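Local coordinates for alpha-glucosidase (Pseudoalteromonas sp. K8, PDB 5HQA), which hydrolyses alpha-glucosides as a calcium-containing, chloride-activated member of glycoside hydrolase family 97, at residues Q91-A103 and V108-L120. Residues are numbered along the deposited sequence; the frame is centred on the assembly and turned at random. Where two conformers were deposited one is given.
Sequences QPQGGTYSVRFKA and VGFRYEVPKQAGL. With FMT (formic acid), chain I.
R100 and E113 meet on the polar face of an antiparallel beta hairpin, in which strands 95-103 and 108-114 pair through main-chain bonds from S98–E113 to K102–G109. The bend in R100 at chi3 (-56°) turns its guanidinium side-on to the carboxylate: NE reaches E113 OE2 at 2.7 Å, almost straight, and NH2 takes the syn lone pair of OE1 at 3.0 Å, the two planes 30° apart. R111 NE meets E113 OE2 on its anti side at 2.8 Å, while R111 NH2 reaches the same oxygen from above the carboxylate plane; OE2 thus accepts three N-H groups. Were E113 an alanine, both guanidinium groups would probably lose the carboxylate they share, leaving like charges 4.4 Å apart between R100 NE and R111 NH2. This partly exposed face also holds a formic acid molecule, probably from the crystallisation liquor, against R100. The opposite face is buried and tight: F110 CB lies over the F101 ring, 3.9 Å from its centroid, and Y97 CE2 sits at the edge of the Y112 ring, 3.8 Å from Y112 CD2. Beyond the regular pairing, the Q117 side-chain amide takes the place of a partner-strand peptide, its OE1 accepting from T96 N and its NE2 donating to T96 O, while a water links OE1 to G94 O. The hairpin lies mid-sheet between strands 75-89 and 224-234; E82 gives R100 a second carboxylate, and strand 10-15 of a facing antiparallel sheet packs on F101, A103 and V108, consistent with the beta-sandwich of a galactose mutarotase-like N-terminal domain.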
loop_
_atom_site.group_PDB
_atom_site.type_symbol
_atom_site.label_atom_id
_atom_site.label_comp_id
_atom_site.label_asym_id
_atom_site.label_seq_id
_atom_site.Cartn_x
_atom_site.Cartn_y
_atom_site.Cartn_z
ATOM N N GLN A 91 36.412 4.827 23.920
ATOM C CA GLN A 91 36.415 6.248 24.250
ATOM C C GLN A 91 37.775 6.846 23.859
ATOM O O GLN A 91 38.758 6.116 23.716
ATOM C CB GLN A 91 36.109 6.455 25.739
ATOM C CG GLN A 91 34.756 5.893 26.170
ATOM C CD GLN A 91 33.587 6.566 25.471
ATOM O OE1 GLN A 91 33.656 7.744 25.119
ATOM N NE2 GLN A 91 32.503 5.816 25.262
ATOM N N PRO A 92 37.838 8.171 23.638
ATOM C CA PRO A 92 36.786 9.188 23.743
ATOM C C PRO A 92 35.824 9.147 22.569
ATOM O O PRO A 92 36.166 8.634 21.498
ATOM C CB PRO A 92 37.574 10.497 23.741
ATOM C CG PRO A 92 38.738 10.199 22.850
ATOM C CD PRO A 92 39.082 8.735 23.081
ATOM N N GLN A 93 34.629 9.691 22.782
ATOM C CA GLN A 93 33.574 9.667 21.776
ATOM C C GLN A 93 33.369 8.249 21.260
ATOM O O GLN A 93 33.227 8.009 20.055
ATOM C CB GLN A 93 33.886 10.637 20.643
ATOM C CG GLN A 93 34.211 12.024 21.148
ATOM C CD GLN A 93 34.413 12.991 20.019
ATOM O OE1 GLN A 93 34.020 12.722 18.880
ATOM N NE2 GLN A 93 35.036 14.124 20.316
ATOM N N GLY A 94 33.393 7.296 22.189
ATOM C CA GLY A 94 33.121 5.911 21.885
ATOM C C GLY A 94 31.647 5.587 22.033
ATOM O O GLY A 94 30.802 6.450 22.282
ATOM N N GLY A 95 31.343 4.308 21.871
ATOM C CA GLY A 95 29.968 3.869 21.950
ATOM C C GLY A 95 29.834 2.455 21.440
ATOM O O GLY A 95 30.815 1.799 21.070
ATOM N N THR A 96 28.595 1.985 21.445
ATOM C CA THR A 96 28.325 0.652 20.944
ATOM C C THR A 96 26.925 0.623 20.358
ATOM O O THR A 96 26.027 1.346 20.802
ATOM C CB THR A 96 28.486 -0.412 22.040
ATOM O OG1 THR A 96 28.313 -1.717 21.472
ATOM C CG2 THR A 96 27.465 -0.206 23.153
ATOM N N TYR A 97 26.764 -0.194 19.326
ATOM C CA TYR A 97 25.454 -0.454 18.760
ATOM C C TYR A 97 25.518 -1.800 18.069
ATOM O O TYR A 97 26.600 -2.320 17.783
ATOM C CB TYR A 97 24.995 0.648 17.798
ATOM C CG TYR A 97 25.732 0.731 16.480
ATOM C CD1 TYR A 97 26.850 1.545 16.338
ATOM C CD2 TYR A 97 25.275 0.032 15.359
ATOM C CE1 TYR A 97 27.513 1.648 15.117
ATOM C CE2 TYR A 97 25.931 0.124 14.143
ATOM C CZ TYR A 97 27.047 0.935 14.026
ATOM O OH TYR A 97 27.690 1.030 12.818
ATOM N N SER A 98 24.347 -2.368 17.833
ATOM C CA SER A 98 24.244 -3.630 17.131
ATOM C C SER A 98 23.368 -3.456 15.905
ATOM O O SER A 98 22.533 -2.552 15.842
ATOM C CB SER A 98 23.680 -4.727 18.042
ATOM O OG SER A 98 24.564 -4.968 19.130
ATOM N N VAL A 99 23.581 -4.313 14.916
ATOM C CA VAL A 99 22.691 -4.409 13.769
ATOM C C VAL A 99 22.218 -5.852 13.684
ATOM O O VAL A 99 23.034 -6.783 13.732
ATOM C CB VAL A 99 23.374 -3.962 12.466
ATOM C CG1 VAL A 99 22.375 -3.982 11.328
ATOM C CG2 VAL A 99 23.901 -2.543 12.612
ATOM N N ARG A 100 20.906 -6.037 13.599
ATOM C CA ARG A 100 20.304 -7.359 13.491
ATOM C C ARG A 100 19.928 -7.568 12.033
ATOM O O ARG A 100 19.220 -6.739 11.458
ATOM C CB ARG A 100 19.075 -7.471 14.392
ATOM C CG ARG A 100 18.427 -8.858 14.425
ATOM C CD ARG A 100 17.215 -8.882 15.374
ATOM N NE ARG A 100 17.598 -8.440 16.714
ATOM C CZ ARG A 100 18.037 -9.238 17.685
ATOM N NH1 ARG A 100 18.141 -10.556 17.505
ATOM N NH2 ARG A 100 18.376 -8.707 18.851
ATOM N N PHE A 101 20.419 -8.654 11.434
ATOM C CA PHE A 101 20.109 -9.023 10.052
ATOM C C PHE A 101 19.265 -10.285 10.038
ATOM O O PHE A 101 19.591 -11.255 10.730
ATOM C CB PHE A 101 21.377 -9.281 9.240
ATOM C CG PHE A 101 22.239 -8.071 9.051
ATOM C CD1 PHE A 101 22.204 -7.357 7.858
ATOM C CD2 PHE A 101 23.091 -7.657 10.056
ATOM C CE1 PHE A 101 23.002 -6.240 7.677
ATOM C CE2 PHE A 101 23.899 -6.547 9.877
ATOM C CZ PHE A 101 23.846 -5.837 8.687
ATOM N N LYS A 102 18.203 -10.286 9.232
ATOM C CA LYS A 102 17.398 -11.478 8.993
ATOM C C LYS A 102 17.460 -11.792 7.507
ATOM O O LYS A 102 17.126 -10.941 6.681
ATOM C CB LYS A 102 15.950 -11.277 9.447
ATOM C CG LYS A 102 15.785 -11.136 10.957
ATOM C CD LYS A 102 14.327 -10.991 11.343
ATOM C CE LYS A 102 14.124 -11.070 12.844
ATOM N NZ LYS A 102 12.666 -11.145 13.175
ATOM N N ALA A 103 17.897 -13.002 7.168
ATOM C CA ALA A 103 18.073 -13.403 5.775
ATOM C C ALA A 103 17.013 -14.443 5.439
ATOM O O ALA A 103 17.023 -15.548 6.001
ATOM C CB ALA A 103 19.479 -13.951 5.540
ATOM N N VAL A 108 16.319 -9.677 2.506
ATOM C CA VAL A 108 16.949 -9.460 3.802
ATOM C C VAL A 108 16.367 -8.222 4.467
ATOM O O VAL A 108 16.001 -7.241 3.808
ATOM C CB VAL A 108 18.491 -9.339 3.696
ATOM C CG1 VAL A 108 19.062 -10.471 2.869
ATOM C CG2 VAL A 108 18.894 -8.001 3.123
ATOM N N GLY A 109 16.283 -8.276 5.785
ATOM C CA GLY A 109 15.904 -7.126 6.591
ATOM C C GLY A 109 16.984 -6.874 7.622
ATOM O O GLY A 109 17.592 -7.817 8.138
ATOM N N PHE A 110 17.242 -5.597 7.910
ATOM C CA PHE A 110 18.158 -5.294 9.007
ATOM C C PHE A 110 17.709 -4.039 9.746
ATOM O O PHE A 110 17.038 -3.168 9.183
ATOM C CB PHE A 110 19.631 -5.161 8.537
ATOM C CG PHE A 110 19.894 -4.016 7.585
ATOM C CD1 PHE A 110 20.266 -2.771 8.063
ATOM C CD2 PHE A 110 19.807 -4.208 6.209
ATOM C CE1 PHE A 110 20.523 -1.715 7.190
ATOM C CE2 PHE A 110 20.063 -3.161 5.325
ATOM C CZ PHE A 110 20.419 -1.910 5.820
ATOM N N ARG A 111 18.076 -3.965 11.024
ATOM C CA ARG A 111 17.779 -2.778 11.812
ATOM C C ARG A 111 18.890 -2.569 12.821
ATOM O O ARG A 111 19.612 -3.499 13.189
ATOM C CB ARG A 111 16.428 -2.879 12.530
ATOM C CG ARG A 111 16.451 -3.817 13.725
ATOM C CD ARG A 111 15.139 -3.766 14.479
ATOM N NE ARG A 111 15.187 -4.600 15.675
ATOM C CZ ARG A 111 14.120 -4.921 16.394
ATOM N NH1 ARG A 111 12.917 -4.480 16.041
ATOM N NH2 ARG A 111 14.254 -5.688 17.466
ATOM N N TYR A 112 19.040 -1.320 13.244
ATOM C CA TYR A 112 19.986 -0.978 14.293
ATOM C C TYR A 112 19.315 -1.135 15.642
ATOM O O TYR A 112 18.130 -0.823 15.797
ATOM C CB TYR A 112 20.457 0.460 14.163
ATOM C CG TYR A 112 21.142 0.851 12.877
ATOM C CD1 TYR A 112 20.412 1.105 11.715
ATOM C CD2 TYR A 112 22.523 1.039 12.843
ATOM C CE1 TYR A 112 21.049 1.517 10.542
ATOM C CE2 TYR A 112 23.162 1.439 11.687
ATOM C CZ TYR A 112 22.422 1.687 10.542
ATOM O OH TYR A 112 23.081 2.099 9.405
ATOM N N GLU A 113 20.082 -1.594 16.621
ATOM C CA GLU A 113 19.633 -1.652 18.007
ATOM C C GLU A 113 20.704 -0.963 18.837
ATOM O O GLU A 113 21.808 -1.492 19.000
ATOM C CB GLU A 113 19.381 -3.097 18.449
ATOM C CG GLU A 113 18.255 -3.732 17.628
ATOM C CD GLU A 113 18.036 -5.212 17.905
ATOM O OE1 GLU A 113 18.690 -5.766 18.820
ATOM O OE2 GLU A 113 17.200 -5.823 17.191
ATOM N N VAL A 114 20.399 0.243 19.304
ATOM C CA VAL A 114 21.340 1.055 20.067
ATOM C C VAL A 114 20.983 0.906 21.543
ATOM O O VAL A 114 19.903 1.355 21.955
ATOM C CB VAL A 114 21.308 2.525 19.635
ATOM C CG1 VAL A 114 22.334 3.316 20.439
ATOM C CG2 VAL A 114 21.602 2.627 18.156
ATOM N N PRO A 115 21.842 0.308 22.355
ATOM C CA PRO A 115 21.487 0.021 23.745
ATOM C C PRO A 115 21.725 1.223 24.648
ATOM O O PRO A 115 22.391 2.192 24.287
ATOM C CB PRO A 115 22.450 -1.110 24.101
ATOM C CG PRO A 115 23.707 -0.713 23.357
ATOM C CD PRO A 115 23.201 -0.156 22.027
ATOM N N LYS A 116 21.190 1.117 25.862
ATOM C CA LYS A 116 21.505 2.078 26.910
ATOM C C LYS A 116 23.014 2.171 27.102
ATOM O O LYS A 116 23.707 1.151 27.177
ATOM C CB LYS A 116 20.826 1.657 28.217
ATOM C CG LYS A 116 21.109 2.573 29.400
ATOM C CD LYS A 116 20.450 2.037 30.660
ATOM C CE LYS A 116 20.749 2.915 31.856
ATOM N NZ LYS A 116 20.218 2.290 33.101
ATOM N N GLN A 117 23.524 3.403 27.158
ATOM C CA GLN A 117 24.949 3.619 27.365
ATOM C C GLN A 117 25.176 5.040 27.849
ATOM O O GLN A 117 24.383 5.944 27.575
ATOM C CB GLN A 117 25.751 3.367 26.089
ATOM C CG GLN A 117 25.311 4.201 24.914
ATOM C CD GLN A 117 25.820 3.621 23.617
ATOM O OE1 GLN A 117 26.977 3.821 23.248
ATOM N NE2 GLN A 117 24.965 2.873 22.927
ATOM N N ALA A 118 26.292 5.223 28.553
ATOM C CA ALA A 118 26.602 6.507 29.165
ATOM C C ALA A 118 26.649 7.610 28.113
ATOM O O ALA A 118 27.256 7.446 27.051
ATOM C CB ALA A 118 27.933 6.414 29.911
ATOM N N GLY A 119 25.979 8.726 28.403
ATOM C CA GLY A 119 25.947 9.864 27.511
ATOM C C GLY A 119 24.933 9.789 26.392
ATOM O O GLY A 119 24.833 10.744 25.612
ATOM N N LEU A 120 24.184 8.691 26.276
ATOM C CA LEU A 120 23.123 8.558 25.272
ATOM C C LEU A 120 21.808 8.921 25.949
ATOM O O LEU A 120 21.098 8.060 26.468
ATOM C CB LEU A 120 23.069 7.150 24.694
ATOM C CG LEU A 120 22.114 7.022 23.500
ATOM C CD1 LEU A 120 22.778 7.577 22.249
ATOM C CD2 LEU A 120 21.655 5.584 23.292
HETATM C C FMT I . 20.317 -11.821 20.126
HETATM O O1 FMT I . 20.685 -10.647 20.171
HETATM O O2 FMT I . 19.169 -12.193 20.386
HETATM O O HOH W 1 28.240 6.452 22.936
#